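Local coordinates for glutamate--LysW ligase ArgX (Sulfolobus tokodaii, PDB 3VPB), which probably catalyses the ATP-dependent attachment of glutamate to the C-terminal glutamate of the carrier protein LysW, a step of arginine biosynthesis, at residues B[66-71]-B[75-80]; B[126-129]-B[135-138]; B[151-156]-B[162-167]. All coordinates share one frame; numbering follows the deposited sequence.

Interaction 1 (B[66-71]-B[75-80]); sequences VLEAAG and INSSDV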
# COMPACT_ATOMS: atom_id res chain seq x y z
N VAL B 66 -16.73 4.36 -19.85
CA VAL B 66 -18.01 5.04 -19.61
C VAL B 66 -18.49 5.81 -20.84
O VAL B 66 -19.65 5.73 -21.20
CB VAL B 66 -17.98 5.95 -18.39
CG1 VAL B 66 -19.39 6.64 -18.18
CG2 VAL B 66 -17.59 5.15 -17.12
N LEU B 67 -17.57 6.50 -21.53
CA LEU B 67 -17.91 7.24 -22.77
C LEU B 67 -18.34 6.31 -23.90
O LEU B 67 -19.32 6.59 -24.62
CB LEU B 67 -16.72 8.13 -23.20
CG LEU B 67 -16.56 9.36 -22.28
CD1 LEU B 67 -15.11 9.82 -22.32
CD2 LEU B 67 -17.50 10.51 -22.72
N GLU B 68 -17.65 5.19 -24.05
CA GLU B 68 -18.04 4.16 -25.03
C GLU B 68 -19.44 3.61 -24.79
O GLU B 68 -20.16 3.29 -25.74
CB GLU B 68 -17.06 3.00 -24.99
CG GLU B 68 -15.70 3.39 -25.48
CD GLU B 68 -14.66 2.27 -25.33
OE1 GLU B 68 -13.67 2.33 -26.07
OE2 GLU B 68 -14.85 1.32 -24.51
N ALA B 69 -19.81 3.47 -23.53
CA ALA B 69 -21.12 2.95 -23.16
C ALA B 69 -22.21 3.94 -23.61
O ALA B 69 -23.34 3.52 -23.89
CB ALA B 69 -21.18 2.71 -21.67
N ALA B 70 -21.86 5.22 -23.71
CA ALA B 70 -22.79 6.23 -24.22
C ALA B 70 -22.76 6.35 -25.76
O ALA B 70 -23.45 7.21 -26.32
CB ALA B 70 -22.52 7.59 -23.59
N GLY B 71 -21.95 5.51 -26.40
CA GLY B 71 -21.79 5.51 -27.87
C GLY B 71 -20.83 6.55 -28.41
O GLY B 71 -20.87 6.87 -29.61
N ILE B 75 -10.67 7.90 -28.24
CA ILE B 75 -9.32 7.77 -28.77
C ILE B 75 -8.38 7.99 -27.60
O ILE B 75 -8.30 9.12 -27.13
CB ILE B 75 -9.06 8.89 -29.85
CG1 ILE B 75 -10.00 8.73 -31.07
CG2 ILE B 75 -7.56 8.93 -30.28
CD1 ILE B 75 -9.93 9.97 -32.01
N ASN B 76 -7.68 6.95 -27.12
CA ASN B 76 -7.86 5.56 -27.54
C ASN B 76 -9.06 4.86 -26.91
O ASN B 76 -9.63 5.33 -25.93
CB ASN B 76 -6.57 4.76 -27.25
CG ASN B 76 -5.41 5.25 -28.07
OD1 ASN B 76 -5.47 5.27 -29.29
ND2 ASN B 76 -4.36 5.71 -27.41
N SER B 77 -9.44 3.73 -27.48
CA SER B 77 -10.52 2.89 -26.93
C SER B 77 -10.10 2.17 -25.63
O SER B 77 -8.91 1.99 -25.35
CB SER B 77 -11.05 1.91 -28.01
OG SER B 77 -10.09 0.91 -28.32
N SER B 78 -11.09 1.75 -24.83
CA SER B 78 -10.77 1.09 -23.56
C SER B 78 -10.04 -0.23 -23.83
O SER B 78 -9.21 -0.65 -23.04
CB SER B 78 -12.03 0.88 -22.69
OG SER B 78 -12.93 -0.03 -23.30
N ASP B 79 -10.34 -0.86 -24.96
CA ASP B 79 -9.72 -2.15 -25.26
C ASP B 79 -8.23 -1.92 -25.57
O ASP B 79 -7.39 -2.69 -25.11
CB ASP B 79 -10.47 -2.88 -26.39
CG ASP B 79 -11.79 -3.52 -25.92
OD1 ASP B 79 -12.72 -3.69 -26.76
OD2 ASP B 79 -11.93 -3.85 -24.72
N VAL B 80 -7.92 -0.83 -26.26
CA VAL B 80 -6.54 -0.45 -26.58
C VAL B 80 -5.81 -0.02 -25.29
O VAL B 80 -4.68 -0.43 -25.02
CB VAL B 80 -6.52 0.67 -27.62
CG1 VAL B 80 -5.12 1.24 -27.77
CG2 VAL B 80 -7.04 0.12 -28.98
O HOH W 1 -12.93 -0.57 -26.54
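Glu68 OE1 is gripped twice: Ser78 N donates to it at 2.9 Å with a nearly straight N-H...O angle of 164°, and water 1 donates to it at 3.0 Å. The carboxylate meets the first turn of helix 78-84, just after its N-cap Ser77, within the Rossmann-like preATP-grasp domain. Helix 57-69 supplies the glutamate, and strand 73-75 lies between the two helices in the sequence. The second oxygen, Glu68 OE2, accepts from Ser78 OG at 2.6 Å on its syn side, whereas the amide reaches OE1 from above the carboxylate plane, 39° out of it. One serine therefore holds both oxygens, which fixes the rotation of the carboxylate. With chi1 66°, between its own N and carbonyl carbon, Ser78 OG reaches OE2 while the amide of the same residue reaches OE1. Extended beyond CG, the glutamate chain spans the gap between the segments, whose nearest CA atoms, of Glu68 and Ser77, are 7.9 Å apart. The N-terminus of the helix would probably help to stabilise the negative charge.

Nearby in the chain, Gly71 closes helix 57-69 in a Schellman motif, and Glu68 also packs on Ser92 of the second subunit. Ser77 OG takes a weak capping bond from Val80 N at 3.5 Å. The amide Asp79 N donates to water 1 at 3.0 Å, so that this water links it to Glu68 OE1.

Interaction 2 (B[126-129]-B[135-138]); sequences DKPP and RLVS. With ADP (adenosine-5'-diphosphate), chain L.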
# COMPACT_ATOMS: atom_id res chain seq x y z
N ASP B 126 14.19 -6.63 -15.01
CA ASP B 126 12.96 -7.10 -14.37
C ASP B 126 12.08 -5.86 -14.20
O ASP B 126 12.45 -4.90 -13.53
CB ASP B 126 13.27 -7.74 -13.02
CG ASP B 126 12.04 -8.27 -12.30
OD1 ASP B 126 10.92 -7.77 -12.57
OD2 ASP B 126 12.19 -9.14 -11.40
N LYS B 127 10.92 -5.85 -14.85
CA LYS B 127 10.01 -4.73 -14.71
C LYS B 127 8.59 -5.23 -14.55
O LYS B 127 8.27 -6.35 -14.97
CB LYS B 127 10.15 -3.75 -15.89
CG LYS B 127 9.74 -4.39 -17.24
CD LYS B 127 10.29 -3.58 -18.42
CE LYS B 127 9.91 -4.26 -19.74
NZ LYS B 127 10.68 -3.60 -20.89
N PRO B 128 7.73 -4.42 -13.93
CA PRO B 128 6.33 -4.87 -13.77
C PRO B 128 5.54 -4.58 -15.07
O PRO B 128 6.01 -3.79 -15.89
CB PRO B 128 5.81 -3.99 -12.64
CG PRO B 128 7.00 -3.35 -11.99
CD PRO B 128 8.04 -3.24 -13.09
N PRO B 129 4.36 -5.18 -15.22
CA PRO B 129 3.55 -4.95 -16.40
C PRO B 129 2.90 -3.57 -16.44
O PRO B 129 2.55 -3.11 -17.51
CB PRO B 129 2.49 -6.06 -16.33
CG PRO B 129 2.35 -6.38 -14.89
CD PRO B 129 3.76 -6.20 -14.33
N ARG B 135 9.52 3.70 -14.20
CA ARG B 135 9.26 3.39 -12.79
C ARG B 135 9.35 1.86 -12.54
O ARG B 135 8.68 1.08 -13.22
CB ARG B 135 7.87 3.92 -12.39
CG ARG B 135 7.70 4.16 -10.90
CD ARG B 135 6.49 5.06 -10.62
NE ARG B 135 5.31 4.58 -11.35
CZ ARG B 135 4.70 5.24 -12.33
NH1 ARG B 135 5.16 6.43 -12.72
NH2 ARG B 135 3.66 4.69 -12.94
N LEU B 136 10.20 1.49 -11.57
CA LEU B 136 10.50 0.09 -11.17
C LEU B 136 11.09 -0.80 -12.27
O LEU B 136 11.07 -2.04 -12.14
CB LEU B 136 9.26 -0.61 -10.60
CG LEU B 136 8.44 0.15 -9.59
CD1 LEU B 136 7.22 -0.69 -9.15
CD2 LEU B 136 9.33 0.46 -8.41
N VAL B 137 11.63 -0.20 -13.33
CA VAL B 137 12.34 -0.98 -14.37
C VAL B 137 13.75 -1.18 -13.80
O VAL B 137 14.50 -0.22 -13.63
CB VAL B 137 12.41 -0.26 -15.72
CG1 VAL B 137 13.23 -1.08 -16.76
CG2 VAL B 137 10.98 0.01 -16.27
N SER B 138 14.09 -2.43 -13.51
CA SER B 138 15.28 -2.70 -12.71
C SER B 138 16.27 -3.52 -13.50
O SER B 138 15.90 -4.49 -14.16
CB SER B 138 14.89 -3.49 -11.48
OG SER B 138 14.06 -2.73 -10.65
PB ADP L . 8.17 2.38 -19.25
O1B ADP L . 6.76 2.09 -19.62
O2B ADP L . 8.88 3.42 -20.10
O3B ADP L . 8.42 2.59 -17.79
PA ADP L . 9.98 0.59 -20.64
O1A ADP L . 9.86 -0.93 -20.74
O2A ADP L . 9.85 1.51 -21.83
O3A ADP L . 8.93 0.98 -19.48
O5' ADP L . 11.41 0.85 -19.94
C5' ADP L . 11.93 2.16 -19.69
C4' ADP L . 13.37 2.23 -20.18
O4' ADP L . 14.11 1.16 -19.60
C3' ADP L . 13.44 2.01 -21.69
O3' ADP L . 13.34 3.26 -22.40
C2' ADP L . 14.80 1.39 -21.87
O2' ADP L . 15.82 2.40 -21.88
C1' ADP L . 14.96 0.60 -20.60
N9 ADP L . 14.56 -0.81 -20.82
C8 ADP L . 13.38 -1.40 -20.49
N7 ADP L . 13.45 -2.70 -20.80
C5 ADP L . 14.67 -2.95 -21.31
C6 ADP L . 15.37 -4.11 -21.86
N6 ADP L . 14.77 -5.31 -21.88
N1 ADP L . 16.67 -3.95 -22.26
C2 ADP L . 17.30 -2.77 -22.23
N3 ADP L . 16.68 -1.65 -21.77
C4 ADP L . 15.39 -1.70 -21.32
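Lys127 and Val137 meet beside the nucleotide, with Lys127 CB 3.9 Å from Val137 CG2. Beyond CG the lysine runs out fully extended, and its NZ is hydrogen-bonded both to O1A of the ADP alpha-phosphate (2.8 Å) and to N7 of the adenine (2.9 Å). Asn249 OD1 and Gln167 OE1 also lie in hydrogen-bonding contact with NZ, so the ammonium group shares its three protons among these acceptors. Val137 turns CG1, anti to its own N (chi1 177°), toward the seam of sugar and base, 3.7 Å from ADP C8.

The backbone sets these two side chains in place. Asp126 and Ser138 form an antiparallel hydrogen-bonded pair: Asp126 N donates to Ser138 O at 2.9 Å, in the carbonyl plane, and Ser138 N returns a bond to Asp126 O at 3.0 Å, from 34° outside the Asp126 carbonyl plane. This is where strands 124-127 and 138-140 of the ATP-grasp sheet join. Farther along, Pro128 CG packs on Leu136 CB at 3.8 Å, the two side chains crossing at about a right angle.

Outside this shell, Arg135 reaches the backbone carbonyls of Glu52 and Trp54 of the LysW chain. A lysine bonding phosphate and purine together probably offsets phosphate charge while fixing the base relative to the diphosphate.

Interaction 3 (B[151-156]-B[162-167]); sequences EHRELM and KAHIVQ. With ADP (adenosine-5'-diphosphate), chain L.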
# COMPACT_ATOMS: atom_id res chain seq x y z
N GLU B 151 12.35 -8.81 -2.89
CA GLU B 151 11.79 -8.42 -1.60
C GLU B 151 11.02 -7.10 -1.69
O GLU B 151 9.95 -6.96 -1.10
CB GLU B 151 12.91 -8.26 -0.55
CG GLU B 151 13.49 -9.56 -0.01
CD GLU B 151 14.44 -9.36 1.18
OE1 GLU B 151 14.78 -10.36 1.84
OE2 GLU B 151 14.83 -8.20 1.45
N HIS B 152 11.61 -6.13 -2.39
CA HIS B 152 10.97 -4.85 -2.60
C HIS B 152 9.65 -4.96 -3.35
O HIS B 152 8.68 -4.30 -2.94
CB HIS B 152 11.92 -3.87 -3.28
CG HIS B 152 12.94 -3.27 -2.35
ND1 HIS B 152 14.03 -3.98 -1.88
CD2 HIS B 152 13.04 -2.04 -1.81
CE1 HIS B 152 14.75 -3.21 -1.08
NE2 HIS B 152 14.16 -2.03 -1.01
N ARG B 153 9.59 -5.77 -4.42
CA ARG B 153 8.33 -5.91 -5.16
C ARG B 153 7.22 -6.51 -4.28
O ARG B 153 6.03 -6.19 -4.46
CB ARG B 153 8.49 -6.75 -6.44
CG ARG B 153 9.48 -6.22 -7.47
CD ARG B 153 8.96 -5.04 -8.30
NE ARG B 153 10.07 -4.55 -9.12
CZ ARG B 153 10.42 -5.03 -10.31
NH1 ARG B 153 9.72 -6.00 -10.87
NH2 ARG B 153 11.49 -4.53 -10.93
N GLU B 154 7.59 -7.37 -3.35
CA GLU B 154 6.61 -8.07 -2.52
C GLU B 154 5.81 -7.14 -1.62
O GLU B 154 4.75 -7.53 -1.11
CB GLU B 154 7.27 -9.16 -1.67
CG GLU B 154 7.68 -10.37 -2.47
CD GLU B 154 6.49 -11.08 -3.07
OE1 GLU B 154 5.74 -11.72 -2.30
OE2 GLU B 154 6.29 -10.99 -4.31
N LEU B 155 6.33 -5.93 -1.42
CA LEU B 155 5.70 -4.96 -0.53
C LEU B 155 4.93 -3.87 -1.29
O LEU B 155 4.52 -2.86 -0.71
CB LEU B 155 6.75 -4.35 0.40
CG LEU B 155 7.16 -5.11 1.67
CD1 LEU B 155 7.49 -6.56 1.42
CD2 LEU B 155 8.31 -4.44 2.43
N MET B 156 4.71 -4.07 -2.59
CA MET B 156 3.91 -3.12 -3.38
C MET B 156 2.43 -3.31 -3.06
O MET B 156 1.99 -4.43 -2.76
CB MET B 156 4.16 -3.31 -4.88
CG MET B 156 5.62 -3.01 -5.32
SD MET B 156 6.14 -1.28 -5.15
CE MET B 156 7.00 -1.28 -3.57
N LYS B 162 3.49 -6.92 -8.54
CA LYS B 162 4.16 -8.13 -8.07
C LYS B 162 4.42 -9.15 -9.18
O LYS B 162 5.07 -10.17 -8.96
CB LYS B 162 3.35 -8.77 -6.94
CG LYS B 162 3.25 -7.90 -5.68
CD LYS B 162 2.33 -8.50 -4.63
CE LYS B 162 2.15 -7.52 -3.46
NZ LYS B 162 1.52 -8.17 -2.28
N ALA B 163 3.89 -8.89 -10.38
CA ALA B 163 4.17 -9.74 -11.52
C ALA B 163 5.49 -9.26 -12.12
O ALA B 163 5.68 -8.06 -12.32
CB ALA B 163 3.06 -9.62 -12.55
N HIS B 164 6.41 -10.17 -12.39
CA HIS B 164 7.72 -9.81 -12.90
C HIS B 164 7.84 -10.17 -14.36
O HIS B 164 7.67 -11.35 -14.70
CB HIS B 164 8.82 -10.58 -12.20
CG HIS B 164 8.90 -10.35 -10.71
ND1 HIS B 164 9.97 -9.73 -10.12
CD2 HIS B 164 8.09 -10.74 -9.70
CE1 HIS B 164 9.81 -9.71 -8.81
NE2 HIS B 164 8.66 -10.31 -8.53
N ILE B 165 8.22 -9.20 -15.18
CA ILE B 165 8.64 -9.47 -16.56
C ILE B 165 10.17 -9.51 -16.55
O ILE B 165 10.81 -8.49 -16.37
CB ILE B 165 8.17 -8.41 -17.56
CG1 ILE B 165 6.65 -8.19 -17.43
CG2 ILE B 165 8.56 -8.82 -18.99
CD1 ILE B 165 6.12 -7.01 -18.30
N VAL B 166 10.72 -10.70 -16.70
CA VAL B 166 12.16 -10.91 -16.60
C VAL B 166 12.68 -11.10 -18.01
O VAL B 166 12.33 -12.07 -18.66
CB VAL B 166 12.44 -12.18 -15.78
CG1 VAL B 166 13.95 -12.47 -15.72
CG2 VAL B 166 11.81 -12.07 -14.36
N GLN B 167 13.54 -10.19 -18.48
CA GLN B 167 13.90 -10.26 -19.89
C GLN B 167 15.35 -9.94 -20.19
O GLN B 167 16.08 -9.41 -19.34
CB GLN B 167 12.96 -9.40 -20.76
CG GLN B 167 12.56 -8.09 -20.16
CD GLN B 167 11.81 -7.14 -21.11
OE1 GLN B 167 12.18 -5.99 -21.17
NE2 GLN B 167 10.74 -7.60 -21.80
PB ADP L . 8.17 2.38 -19.25
O1B ADP L . 6.76 2.09 -19.62
O2B ADP L . 8.88 3.42 -20.10
O3B ADP L . 8.42 2.59 -17.79
PA ADP L . 9.98 0.59 -20.64
O1A ADP L . 9.86 -0.93 -20.74
O2A ADP L . 9.85 1.51 -21.83
O3A ADP L . 8.93 0.98 -19.48
O5' ADP L . 11.41 0.85 -19.94
C5' ADP L . 11.93 2.16 -19.69
C4' ADP L . 13.37 2.23 -20.18
O4' ADP L . 14.11 1.16 -19.60
C3' ADP L . 13.44 2.01 -21.69
O3' ADP L . 13.34 3.26 -22.40
C2' ADP L . 14.80 1.39 -21.87
O2' ADP L . 15.82 2.40 -21.88
C1' ADP L . 14.96 0.60 -20.60
N9 ADP L . 14.56 -0.81 -20.82
C8 ADP L . 13.38 -1.40 -20.49
N7 ADP L . 13.45 -2.70 -20.80
C5 ADP L . 14.67 -2.95 -21.31
C6 ADP L . 15.37 -4.11 -21.86
N6 ADP L . 14.77 -5.31 -21.88
N1 ADP L . 16.67 -3.95 -22.26
C2 ADP L . 17.30 -2.77 -22.23
N3 ADP L . 16.68 -1.65 -21.77
C4 ADP L . 15.39 -1.70 -21.32
O HOH W 2 7.18 -7.27 -10.21
O HOH W 3 8.75 -10.30 -5.71
O HOH W 4 5.87 -11.51 -6.87
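Arg153 passes obliquely against the ring of His164, with Arg153 CG 3.8 Å from His164 CE1 and the guanidinium and imidazole planes only 25° apart. The contact joins the C-terminal end of helix 143-153 to the start of strand 164-168, within the ATP-grasp domain. A bend at chi2 (-76°) carries the guanidinium past the ring. There Arg153 NH1 donates to water 2 at 2.9 Å, in the guanidinium plane, and the same water lies over the centre of the His164 ring and gives a weak bond to Ala163 O. Asp126 holds both residues from outside, and Arg153 NE is hydrogen-bonded to His152 of the third subunit.

At the ring's edge, water 3 lies 2.8 Å from His164 NE2 and within hydrogen-bonding reach of Glu154 OE2. Water 4 is 2.6 Å from Glu154 OE2 and also close to Lys162 O, though both waters have more acceptors around them than protons to give. Water thus probably joins the helix end to the strand where no clear direct hydrogen bond does.

Lys162 runs extended past the carbonyls of the type I turn Arg153-Met156: its CG is 3.5 Å from Arg153 O, and its CE is 3.2 Å from Met156 O. Its ammonium group would probably be favoured by the carbonyls gathered at this helix end. With an alanine here, the methylene chain would be gone, and the carbonyls of Arg153 and Met156 would probably lose their cover and the turn a nearby positive charge. At the far end of the strand segment, ADP N6 donates to Gln167 OE1 at 2.8 Å, with an N-H...O angle of 164°.

How the interactions relate
Interactions 2 and 3 form one continuous unit: their centres are 8 Å apart, they share the sheet in which strands 124-127 and 164-168 are neighbours, and both touch ADP and the third subunit. Asp126 couples them directly, its OD1 in a salt bridge 2.7 Å from Arg153 NH1 and its OD2 2.6 Å from His164 ND1, a probable hydrogen bond. On the nucleotide side, Lys127 NZ and Gln167 OE1 approach to 2.8 Å, so the lysine and the glutamine meet where both hold the adenine. Interaction 1 belongs to the preATP-grasp domain, away from the annotated sites; its centre lies 28 Å from that of interaction 2 and 30 Å from that of interaction 3, and it touches neither.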